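Local coordinates for protein YCAC GENE product (Escherichia coli, PDB 1YAC) that is probably a hydrolase of the isochorismatase-like family, assembled as an octamer, whose natural substrate is unknown, at residues V15-H20 against L52-T57; L43-K48 against K73-D78; L56-E61 against Y81-G86; K105-I110 against D132-T137. One frame throughout, in Å; residues are numbered along the deposited sequence.

Interaction 1: V15-H20 against L52-T57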
# COMPACT_ATOMS: atom_id res chain seq x y z
N VAL A 15 -27.43 -16.33 -13.66
CA VAL A 15 -26.31 -16.14 -12.75
C VAL A 15 -25.65 -17.48 -12.46
O VAL A 15 -26.35 -18.45 -12.14
CB VAL A 15 -26.78 -15.49 -11.43
CG1 VAL A 15 -25.62 -15.37 -10.42
CG2 VAL A 15 -27.37 -14.12 -11.71
N LEU A 16 -24.33 -17.56 -12.61
CA LEU A 16 -23.59 -18.79 -12.33
C LEU A 16 -22.69 -18.53 -11.13
O LEU A 16 -21.81 -17.68 -11.19
CB LEU A 16 -22.71 -19.22 -13.52
CG LEU A 16 -23.24 -19.21 -14.96
CD1 LEU A 16 -22.23 -19.91 -15.88
CD2 LEU A 16 -24.60 -19.86 -15.06
N LEU A 17 -22.94 -19.25 -10.03
CA LEU A 17 -22.15 -19.10 -8.81
C LEU A 17 -21.29 -20.35 -8.71
O LEU A 17 -21.76 -21.44 -8.36
CB LEU A 17 -23.07 -18.94 -7.60
CG LEU A 17 -24.03 -17.75 -7.69
CD1 LEU A 17 -24.86 -17.65 -6.41
CD2 LEU A 17 -23.24 -16.45 -7.92
N VAL A 18 -20.00 -20.18 -8.99
CA VAL A 18 -19.05 -21.28 -9.05
C VAL A 18 -18.06 -21.45 -7.89
O VAL A 18 -17.15 -20.64 -7.70
CB VAL A 18 -18.23 -21.19 -10.37
CG1 VAL A 18 -17.47 -22.50 -10.64
CG2 VAL A 18 -19.15 -20.84 -11.56
N ASP A 19 -18.24 -22.54 -7.15
CA ASP A 19 -17.35 -22.94 -6.07
C ASP A 19 -17.09 -21.99 -4.90
O ASP A 19 -15.96 -21.90 -4.41
CB ASP A 19 -16.01 -23.41 -6.66
CG ASP A 19 -16.18 -24.45 -7.76
OD1 ASP A 19 -17.28 -25.01 -7.93
OD2 ASP A 19 -15.19 -24.71 -8.48
N HIS A 20 -18.12 -21.27 -4.46
CA HIS A 20 -17.98 -20.41 -3.29
C HIS A 20 -18.12 -21.40 -2.12
O HIS A 20 -19.18 -21.48 -1.47
CB HIS A 20 -19.10 -19.36 -3.24
CG HIS A 20 -18.96 -18.26 -4.26
ND1 HIS A 20 -19.69 -18.25 -5.44
CD2 HIS A 20 -18.24 -17.12 -4.25
CE1 HIS A 20 -19.42 -17.14 -6.10
NE2 HIS A 20 -18.54 -16.43 -5.41
N LEU A 52 -33.42 -13.96 -11.30
CA LEU A 52 -32.65 -14.50 -12.41
C LEU A 52 -32.39 -15.97 -12.23
O LEU A 52 -32.04 -16.39 -11.12
CB LEU A 52 -31.30 -13.78 -12.51
CG LEU A 52 -31.33 -12.27 -12.55
CD1 LEU A 52 -29.87 -11.76 -12.54
CD2 LEU A 52 -32.08 -11.77 -13.78
N PRO A 53 -32.58 -16.78 -13.29
CA PRO A 53 -32.32 -18.22 -13.17
C PRO A 53 -30.89 -18.32 -12.66
O PRO A 53 -29.98 -17.71 -13.24
CB PRO A 53 -32.42 -18.70 -14.62
CG PRO A 53 -33.51 -17.83 -15.15
CD PRO A 53 -33.11 -16.45 -14.62
N THR A 54 -30.69 -19.09 -11.59
CA THR A 54 -29.37 -19.22 -10.97
C THR A 54 -28.89 -20.67 -10.92
O THR A 54 -29.68 -21.59 -10.70
CB THR A 54 -29.42 -18.60 -9.54
OG1 THR A 54 -29.78 -17.22 -9.65
CG2 THR A 54 -28.06 -18.71 -8.83
N ILE A 55 -27.61 -20.85 -11.18
CA ILE A 55 -26.98 -22.17 -11.18
C ILE A 55 -25.84 -22.23 -10.17
O ILE A 55 -24.94 -21.38 -10.18
CB ILE A 55 -26.46 -22.50 -12.59
CG1 ILE A 55 -27.65 -22.59 -13.55
CG2 ILE A 55 -25.70 -23.81 -12.60
CD1 ILE A 55 -27.24 -22.55 -14.97
N LEU A 56 -25.91 -23.19 -9.26
CA LEU A 56 -24.89 -23.39 -8.24
C LEU A 56 -24.05 -24.61 -8.62
O LEU A 56 -24.57 -25.60 -9.14
CB LEU A 56 -25.54 -23.66 -6.88
CG LEU A 56 -26.58 -22.68 -6.36
CD1 LEU A 56 -27.14 -23.24 -5.05
CD2 LEU A 56 -25.99 -21.30 -6.16
N THR A 57 -22.75 -24.54 -8.38
CA THR A 57 -21.89 -25.67 -8.68
C THR A 57 -20.73 -25.68 -7.70
O THR A 57 -20.36 -24.63 -7.17
CB THR A 57 -21.39 -25.67 -10.16
OG1 THR A 57 -20.65 -26.87 -10.43
CG2 THR A 57 -20.51 -24.45 -10.45

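Interaction 2: L43-K48 against K73-D78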
# COMPACT_ATOMS: atom_id res chain seq x y z
N LEU A 43 -24.48 -10.42 -4.21
CA LEU A 43 -24.72 -11.04 -5.52
C LEU A 43 -25.85 -12.05 -5.42
O LEU A 43 -26.73 -12.09 -6.28
CB LEU A 43 -23.45 -11.73 -6.05
CG LEU A 43 -23.58 -12.41 -7.43
CD1 LEU A 43 -24.11 -11.43 -8.51
CD2 LEU A 43 -22.23 -12.97 -7.84
N GLY A 44 -25.83 -12.87 -4.38
CA GLY A 44 -26.92 -13.82 -4.21
C GLY A 44 -28.26 -13.09 -4.04
O GLY A 44 -29.26 -13.45 -4.68
N ASP A 45 -28.26 -12.04 -3.22
CA ASP A 45 -29.48 -11.27 -2.97
C ASP A 45 -30.01 -10.60 -4.23
O ASP A 45 -31.23 -10.54 -4.43
CB ASP A 45 -29.24 -10.20 -1.90
CG ASP A 45 -29.22 -10.75 -0.49
OD1 ASP A 45 -29.30 -11.99 -0.29
OD2 ASP A 45 -29.13 -9.93 0.44
N LEU A 46 -29.12 -10.10 -5.08
CA LEU A 46 -29.58 -9.45 -6.30
C LEU A 46 -30.12 -10.49 -7.28
O LEU A 46 -31.12 -10.23 -7.96
CB LEU A 46 -28.50 -8.56 -6.93
CG LEU A 46 -27.32 -9.11 -7.73
CD1 LEU A 46 -27.73 -9.40 -9.19
CD2 LEU A 46 -26.18 -8.10 -7.71
N ALA A 47 -29.50 -11.66 -7.33
CA ALA A 47 -29.97 -12.72 -8.21
C ALA A 47 -31.40 -13.08 -7.81
O ALA A 47 -32.29 -13.25 -8.66
CB ALA A 47 -29.07 -13.94 -8.11
N LYS A 48 -31.62 -13.19 -6.50
CA LYS A 48 -32.93 -13.51 -5.98
C LYS A 48 -33.92 -12.36 -6.24
O LYS A 48 -35.03 -12.59 -6.73
CB LYS A 48 -32.84 -13.80 -4.48
CG LYS A 48 -34.18 -14.09 -3.82
CD LYS A 48 -34.36 -15.55 -3.47
CE LYS A 48 -34.28 -16.45 -4.67
NZ LYS A 48 -34.67 -17.84 -4.31
N LYS A 73 -26.89 -22.02 -0.56
CA LYS A 73 -27.69 -23.24 -0.56
C LYS A 73 -29.11 -22.93 -0.09
O LYS A 73 -30.10 -23.34 -0.71
CB LYS A 73 -27.03 -24.22 0.40
CG LYS A 73 -27.38 -25.67 0.22
CD LYS A 73 -26.46 -26.47 1.13
CE LYS A 73 -24.99 -26.12 0.84
NZ LYS A 73 -24.08 -26.36 2.01
N ALA A 74 -29.20 -22.18 1.01
CA ALA A 74 -30.48 -21.80 1.60
C ALA A 74 -31.28 -20.84 0.71
O ALA A 74 -32.51 -20.92 0.64
CB ALA A 74 -30.25 -21.15 2.98
N GLN A 75 -30.58 -19.96 0.01
CA GLN A 75 -31.22 -18.97 -0.84
C GLN A 75 -31.76 -19.50 -2.17
O GLN A 75 -32.73 -18.96 -2.71
CB GLN A 75 -30.26 -17.81 -1.11
CG GLN A 75 -30.90 -16.62 -1.78
CD GLN A 75 -30.04 -15.38 -1.65
OE1 GLN A 75 -28.83 -15.49 -1.91
NE2 GLN A 75 -30.57 -14.31 -1.26
N PHE A 76 -31.13 -20.53 -2.69
CA PHE A 76 -31.54 -21.11 -3.97
C PHE A 76 -31.77 -22.61 -3.81
O PHE A 76 -31.09 -23.42 -4.45
CB PHE A 76 -30.45 -20.84 -5.01
CG PHE A 76 -30.17 -19.38 -5.22
CD1 PHE A 76 -31.03 -18.59 -5.98
CD2 PHE A 76 -29.07 -18.78 -4.60
CE1 PHE A 76 -30.81 -17.23 -6.13
CE2 PHE A 76 -28.84 -17.40 -4.73
CZ PHE A 76 -29.71 -16.63 -5.50
N PRO A 77 -32.77 -22.99 -3.00
CA PRO A 77 -33.05 -24.42 -2.78
C PRO A 77 -33.52 -25.19 -4.00
O PRO A 77 -33.28 -26.39 -4.09
CB PRO A 77 -34.11 -24.39 -1.68
CG PRO A 77 -34.84 -23.12 -1.95
CD PRO A 77 -33.73 -22.16 -2.25
N ASP A 78 -34.14 -24.51 -4.96
CA ASP A 78 -34.63 -25.18 -6.16
C ASP A 78 -33.73 -25.02 -7.39
O ASP A 78 -34.03 -25.56 -8.45
CB ASP A 78 -36.04 -24.71 -6.50
CG ASP A 78 -37.07 -25.13 -5.46
OD1 ASP A 78 -36.84 -26.11 -4.73
OD2 ASP A 78 -38.14 -24.47 -5.39

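Interaction 3: L56-E61 against Y81-G86. Unlike the reference sequence in segment 56-61: Ala60 (reference Phe).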
# COMPACT_ATOMS: atom_id res chain seq x y z
N LEU A 56 -25.91 -23.19 -9.26
CA LEU A 56 -24.89 -23.39 -8.24
C LEU A 56 -24.05 -24.61 -8.62
O LEU A 56 -24.57 -25.60 -9.14
CB LEU A 56 -25.54 -23.66 -6.88
CG LEU A 56 -26.58 -22.68 -6.36
CD1 LEU A 56 -27.14 -23.24 -5.05
CD2 LEU A 56 -25.99 -21.30 -6.16
N THR A 57 -22.75 -24.54 -8.38
CA THR A 57 -21.89 -25.67 -8.68
C THR A 57 -20.73 -25.68 -7.70
O THR A 57 -20.36 -24.63 -7.17
CB THR A 57 -21.39 -25.67 -10.16
OG1 THR A 57 -20.65 -26.87 -10.43
CG2 THR A 57 -20.51 -24.45 -10.45
N THR A 58 -20.23 -26.87 -7.39
CA THR A 58 -19.12 -27.01 -6.45
C THR A 58 -18.13 -28.01 -7.00
O THR A 58 -18.46 -28.84 -7.85
CB THR A 58 -19.59 -27.50 -5.07
OG1 THR A 58 -20.21 -28.78 -5.22
CG2 THR A 58 -20.59 -26.51 -4.45
N SER A 59 -16.91 -27.95 -6.48
CA SER A 59 -15.84 -28.83 -6.90
C SER A 59 -15.38 -29.66 -5.72
O SER A 59 -14.98 -29.11 -4.69
CB SER A 59 -14.67 -27.99 -7.43
OG SER A 59 -13.54 -28.80 -7.68
N ALA A 60 -15.49 -30.98 -5.87
CA ALA A 60 -15.06 -31.95 -4.84
C ALA A 60 -15.38 -31.49 -3.42
O ALA A 60 -14.52 -31.51 -2.53
CB ALA A 60 -13.57 -32.26 -4.99
N GLU A 61 -16.63 -31.11 -3.22
CA GLU A 61 -17.10 -30.62 -1.92
C GLU A 61 -16.94 -31.58 -0.76
O GLU A 61 -17.05 -31.17 0.39
CB GLU A 61 -18.54 -30.16 -2.02
CG GLU A 61 -19.52 -31.27 -2.36
CD GLU A 61 -20.94 -30.75 -2.47
OE1 GLU A 61 -21.12 -29.61 -2.93
OE2 GLU A 61 -21.87 -31.49 -2.09
N TYR A 81 -28.05 -27.67 -8.88
CA TYR A 81 -26.89 -27.75 -8.01
C TYR A 81 -26.04 -28.89 -8.55
O TYR A 81 -26.36 -30.06 -8.36
CB TYR A 81 -27.35 -28.01 -6.56
CG TYR A 81 -26.25 -27.97 -5.53
CD1 TYR A 81 -25.16 -28.84 -5.58
CD2 TYR A 81 -26.31 -27.07 -4.47
CE1 TYR A 81 -24.17 -28.82 -4.61
CE2 TYR A 81 -25.32 -27.05 -3.49
CZ TYR A 81 -24.26 -27.93 -3.56
OH TYR A 81 -23.31 -27.94 -2.58
N ILE A 82 -24.95 -28.53 -9.22
CA ILE A 82 -24.07 -29.51 -9.83
C ILE A 82 -22.79 -29.67 -9.01
O ILE A 82 -21.94 -28.78 -8.97
CB ILE A 82 -23.71 -29.11 -11.30
CG1 ILE A 82 -24.99 -28.98 -12.15
CG2 ILE A 82 -22.80 -30.14 -11.93
CD1 ILE A 82 -25.71 -27.66 -12.02
N ALA A 83 -22.71 -30.78 -8.27
CA ALA A 83 -21.53 -31.09 -7.48
C ALA A 83 -20.62 -31.84 -8.44
O ALA A 83 -20.90 -32.99 -8.78
CB ALA A 83 -21.90 -31.97 -6.28
N ARG A 84 -19.61 -31.16 -8.96
CA ARG A 84 -18.68 -31.76 -9.91
C ARG A 84 -17.68 -32.63 -9.17
O ARG A 84 -16.93 -32.16 -8.31
CB ARG A 84 -17.95 -30.67 -10.70
CG ARG A 84 -18.85 -29.53 -11.14
CD ARG A 84 -18.18 -28.64 -12.19
NE ARG A 84 -16.88 -28.10 -11.78
CZ ARG A 84 -16.72 -27.12 -10.90
NH1 ARG A 84 -17.77 -26.55 -10.31
NH2 ARG A 84 -15.50 -26.70 -10.60
N PRO A 85 -17.63 -33.93 -9.51
CA PRO A 85 -16.69 -34.82 -8.84
C PRO A 85 -15.25 -34.70 -9.34
O PRO A 85 -14.33 -35.11 -8.63
CB PRO A 85 -17.26 -36.22 -9.12
CG PRO A 85 -18.38 -36.02 -10.12
CD PRO A 85 -18.33 -34.61 -10.60
N GLY A 86 -15.06 -34.12 -10.52
CA GLY A 86 -13.70 -34.02 -11.04
C GLY A 86 -13.35 -32.87 -11.97
O GLY A 86 -12.24 -32.34 -11.88
O HOH W 1 -18.61 -31.12 -5.48
O HOH W 2 -14.44 -30.62 -9.67

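Interaction 4: K105-I110 against D132-T137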
# COMPACT_ATOMS: atom_id res chain seq x y z
N LYS A 105 -31.06 -18.22 -21.36
CA LYS A 105 -30.52 -16.86 -21.29
C LYS A 105 -29.23 -16.68 -22.08
O LYS A 105 -28.33 -17.52 -22.01
CB LYS A 105 -30.28 -16.45 -19.82
CG LYS A 105 -31.51 -16.61 -18.94
CD LYS A 105 -32.73 -15.95 -19.54
CE LYS A 105 -33.95 -16.17 -18.67
NZ LYS A 105 -35.17 -15.57 -19.28
N LYS A 106 -29.15 -15.58 -22.81
CA LYS A 106 -27.98 -15.24 -23.63
C LYS A 106 -26.83 -14.66 -22.78
O LYS A 106 -25.65 -14.82 -23.12
CB LYS A 106 -28.41 -14.22 -24.69
CG LYS A 106 -27.31 -13.62 -25.54
CD LYS A 106 -26.67 -14.64 -26.41
CE LYS A 106 -25.90 -13.99 -27.54
NZ LYS A 106 -25.54 -15.06 -28.53
N GLN A 107 -27.18 -13.94 -21.71
CA GLN A 107 -26.17 -13.30 -20.86
C GLN A 107 -25.91 -14.13 -19.62
O GLN A 107 -26.85 -14.61 -18.98
CB GLN A 107 -26.65 -11.91 -20.46
CG GLN A 107 -27.01 -11.03 -21.65
CD GLN A 107 -27.60 -9.71 -21.23
OE1 GLN A 107 -28.16 -9.58 -20.13
NE2 GLN A 107 -27.49 -8.71 -22.09
N LEU A 108 -24.64 -14.27 -19.27
CA LEU A 108 -24.27 -15.04 -18.08
C LEU A 108 -23.47 -14.14 -17.16
O LEU A 108 -22.47 -13.56 -17.57
CB LEU A 108 -23.40 -16.24 -18.46
CG LEU A 108 -23.97 -17.20 -19.50
CD1 LEU A 108 -22.99 -18.38 -19.71
CD2 LEU A 108 -25.33 -17.70 -19.03
N ILE A 109 -23.94 -14.04 -15.92
CA ILE A 109 -23.28 -13.25 -14.88
C ILE A 109 -22.54 -14.31 -14.07
O ILE A 109 -23.17 -15.16 -13.43
CB ILE A 109 -24.33 -12.53 -14.01
CG1 ILE A 109 -25.12 -11.54 -14.87
CG2 ILE A 109 -23.66 -11.83 -12.83
CD1 ILE A 109 -26.37 -11.02 -14.21
N ILE A 110 -21.22 -14.25 -14.08
CA ILE A 110 -20.43 -15.28 -13.40
C ILE A 110 -19.54 -14.76 -12.27
O ILE A 110 -18.91 -13.71 -12.40
CB ILE A 110 -19.52 -16.00 -14.42
CG1 ILE A 110 -20.31 -16.39 -15.66
CG2 ILE A 110 -18.91 -17.25 -13.79
CD1 ILE A 110 -19.47 -17.08 -16.76
N ASP A 132 -22.89 -13.95 -23.94
CA ASP A 132 -22.38 -12.64 -23.54
C ASP A 132 -22.06 -12.85 -22.07
O ASP A 132 -22.96 -13.12 -21.28
CB ASP A 132 -23.44 -11.57 -23.75
CG ASP A 132 -23.64 -11.26 -25.21
OD1 ASP A 132 -22.63 -11.30 -25.95
OD2 ASP A 132 -24.80 -11.04 -25.62
N VAL A 133 -20.79 -12.73 -21.72
CA VAL A 133 -20.35 -12.97 -20.35
C VAL A 133 -20.00 -11.71 -19.58
O VAL A 133 -19.29 -10.84 -20.07
CB VAL A 133 -19.13 -13.94 -20.36
CG1 VAL A 133 -18.60 -14.18 -18.95
CG2 VAL A 133 -19.51 -15.27 -21.02
N PHE A 134 -20.50 -11.66 -18.35
CA PHE A 134 -20.28 -10.54 -17.44
C PHE A 134 -19.69 -11.15 -16.16
O PHE A 134 -20.33 -11.96 -15.49
CB PHE A 134 -21.63 -9.87 -17.12
CG PHE A 134 -22.33 -9.30 -18.33
CD1 PHE A 134 -23.00 -10.13 -19.22
CD2 PHE A 134 -22.35 -7.93 -18.56
CE1 PHE A 134 -23.69 -9.61 -20.33
CE2 PHE A 134 -23.02 -7.39 -19.64
CZ PHE A 134 -23.70 -8.23 -20.54
N VAL A 135 -18.45 -10.79 -15.85
CA VAL A 135 -17.76 -11.31 -14.67
C VAL A 135 -17.91 -10.36 -13.50
O VAL A 135 -17.69 -9.15 -13.65
CB VAL A 135 -16.25 -11.50 -14.98
CG1 VAL A 135 -15.48 -11.91 -13.73
CG2 VAL A 135 -16.08 -12.54 -16.09
N VAL A 136 -18.35 -10.86 -12.34
CA VAL A 136 -18.50 -10.01 -11.16
C VAL A 136 -17.16 -10.12 -10.43
O VAL A 136 -16.95 -11.02 -9.60
CB VAL A 136 -19.66 -10.47 -10.26
CG1 VAL A 136 -20.01 -9.38 -9.28
CG2 VAL A 136 -20.89 -10.79 -11.10
N THR A 137 -16.28 -9.17 -10.70
CA THR A 137 -14.92 -9.18 -10.16
C THR A 137 -14.80 -8.98 -8.66
O THR A 137 -13.77 -9.33 -8.08
CB THR A 137 -14.03 -8.16 -10.89
OG1 THR A 137 -14.55 -6.84 -10.68
CG2 THR A 137 -13.98 -8.45 -12.38
O HOH W 3 -26.88 -9.48 -24.79

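Interaction 1: V15-H20 against L52-T57
Val15 to Val18 run parallel to Thr54 to Thr57, their axes 13° apart and 4.8 Å at closest approach, and five backbone bonds stitch them together, from Val15 N to Pro53 O at one end to Asp19 N to Thr57 O at the other. Three of the rungs are short and straight; that from Thr57 N to Leu17 O, at 3.3 Å, is longer and more bent. On one face Leu17 lies beside Leu56, with Leu17 CD1 3.8 Å from Leu56 CD2. Val15 CG2 crosses Leu52 CD1 at 3.5 Å; helix 33-49 covers this side. On the other, which helix 94-102 packs against, Leu16 CD2 runs alongside Ile55 CD1. Thr57 presses its methyl CG2 on Val18 CG1 at 3.6 Å, and with OG1 anti to the backbone N (chi1 -175°) its hydroxyl turns to the next strand, where it meets Ile82 and Arg84. Thr54 OG1 bonds Leu52 O from above the carbonyl plane. These are the two strands of a beta-alpha-beta unit in the central sheet. Where the ladder ends, Asp19 OD1 sits 3.2 Å from Thr57 O, two acceptors side by side in a buried place, a closeness that the salt bridge from Asp19 to Arg84 would be expected to offset.

Interaction 2: L43-K48 against K73-D78
Gln75 reaches across to the helix at Gly44 and Asp45, laying its side-chain amide along the helix backbone. The tight part of the contact is here and around the rim of the neighbouring Phe76 ring. Gly44 has no side chain to keep the amide off, and Gln75 OE1 comes within 3.3 Å of Gly44 C. Phe76, the first residue to leave the helical path after helix 70-75, directs CZ edge-on at Gly44 O, 3.3 Å away, an oxygen already bonded by Lys48 N within the helix. The same CZ meets Ala47 CB at 3.8 Å, and Gln75 CG rests over one face of the ring toward its rim. Thr54 and Leu56 of the sheet also touch Phe76, which thus fills the interval between helix 33-49 and strand 54-59.

Toward solvent the contact thins to polar bonds. Gln75 NE2 donates to Asp45 OD1 over 2.8 Å, reaching it on the anti side with the amide and carboxylate planes 80° apart; Asp45 OD2 is taken by His190. The exposed Lys48, with CG anti to its backbone N (chi1 177°) and its chain bent twice further out, slides past Gln75 in the opposite direction and sets NZ 2.8 Å from Gln75 O. Exchanging Gln75 for an alanine would probably leave Asp45 OD1 without its amide donor and open a gap beside Gly44 and the Phe76 ring. Since Gln75 O lies at the carboxyl end of its helix, the lysine ammonium is well placed to balance the partial negative charge expected there.

Interaction 3: L56-E61 against Y81-G86
Tyr81 and Arg84 bring the flat groups to this contact, and both are met at an edge. Glu61 OE1 lies in the plane of the Tyr81 ring and accepts from Tyr81 OH at 2.8 Å on its syn side, the carboxylate standing 79° to the ring; Leu56 CD1 approaches the ring obliquely. Thr58 OG1 reaches the same Glu61 OE1 over 2.6 Å, but from above the carboxylate plane, so two hydroxyls grip one oxygen. Over one face of the Arg84 guanidinium lie Thr58 O and Ser59 CA. At its edge, in plane, NH1 donates to Thr57 OG1 at 2.9 Å. A bend at chi3 (-55°) folds the arginine back beside its neighbour strand, where NH1 also forms a salt bridge with Asp19 and NE bonds Asn87 O.

The strands close a beta-alpha-beta unit through helix 70-75, with 81-84 outermost in the sheet of this chain. Ile82 O takes two donors, Thr57 OG1 at 2.7 Å and Thr58 N at 3.0 Å. Replacing Arg84 by a methionine would probably leave Asp19 without its salt-bridge mate and Asn87 O and Thr57 OG1 without a donor. Farther on, Ala60, which departs from the reference sequence, gives its N to Arg84 O at 3.1 Å. Water joins in beside it: one molecule donates to Thr58 OG1 and accepts from Glu61 N, while a second bridges Ser59 OG and Arg84 O. Ser59 also packs on Trp176 of a neighbouring subunit.

Interaction 4: K105-I110 against D132-T137
Gln107 to Ile110 and Asp132 to Val135 pair as parallel strands of a beta-alpha-beta unit, joined by helix 115-128, in the central sheet of a three-layer alpha-beta-alpha sandwich. The strand directions differ by 18°. Five backbone bonds make the ladder, beginning with Asp132 N to Lys106 O and ending with Val136 N to Ile110 O; the one from Phe134 N to Leu108 O is among the shortest, at 2.8 Å. Weaker CA-H...O contacts fill in between the rungs, as at Gln107 CA and Asp132 O.

The apolar contacts divide between the two faces. Beneath helix 115-128, Ile110 CD1 crosses Val133 CG1 at 3.7 Å, and Val133 in turn packs on Ala123, Ala126 and Ile127. On the other face Ile109 CG2 meets Val136 CG2 at 3.4 Å, tighter than methyl groups usually sit. Val136 puts that methyl anti to its carbonyl carbon, on the side of its own N, the atom that bonds Ile110 O.

Aromatic packing belongs to Phe134. Leu108 O lies at the ring edge, in plane, while Gln107 crosses obliquely with CB 3.8 Å from Phe134 CE1. Arg154 of a neighbouring subunit also packs on this phenylalanine.

Polar side chains gather where the strands begin. Asp9 N and Arg7 O fix the Gln107 amide at its two ends. Lys106 NZ bonds Gly130 O, staying 5.0 Å from Asp132 OD2, too far for a salt bridge. That carboxylate oxygen instead receives a water at 2.7 Å, which also accepts from Gln107 NE2 at 2.9 Å.

Overall arrangement
Interactions 1, 3 and 4 are three strand pairings of one parallel sheet. Interactions 1 and 3 share Leu56 and Thr57 on strand 54-59, and a salt bridge from Asp19 OD1 to Arg84 NH1, 2.9 Å, ties them at the carboxyl ends of the strands, where folds of this kind commonly place their active sites. Interaction 4 adjoins interaction 1 through Leu16 N and Ile109 O, 2.8 Å apart, but its centre lies about 20 Å from that of interaction 3. Interaction 2 belongs to the helical layer on the face of the sheet that carries Leu17 and Thr54: its centre is about 9 Å from that of interaction 1, with Leu17 CD2 meeting Leu43 CD2 at 3.6 Å.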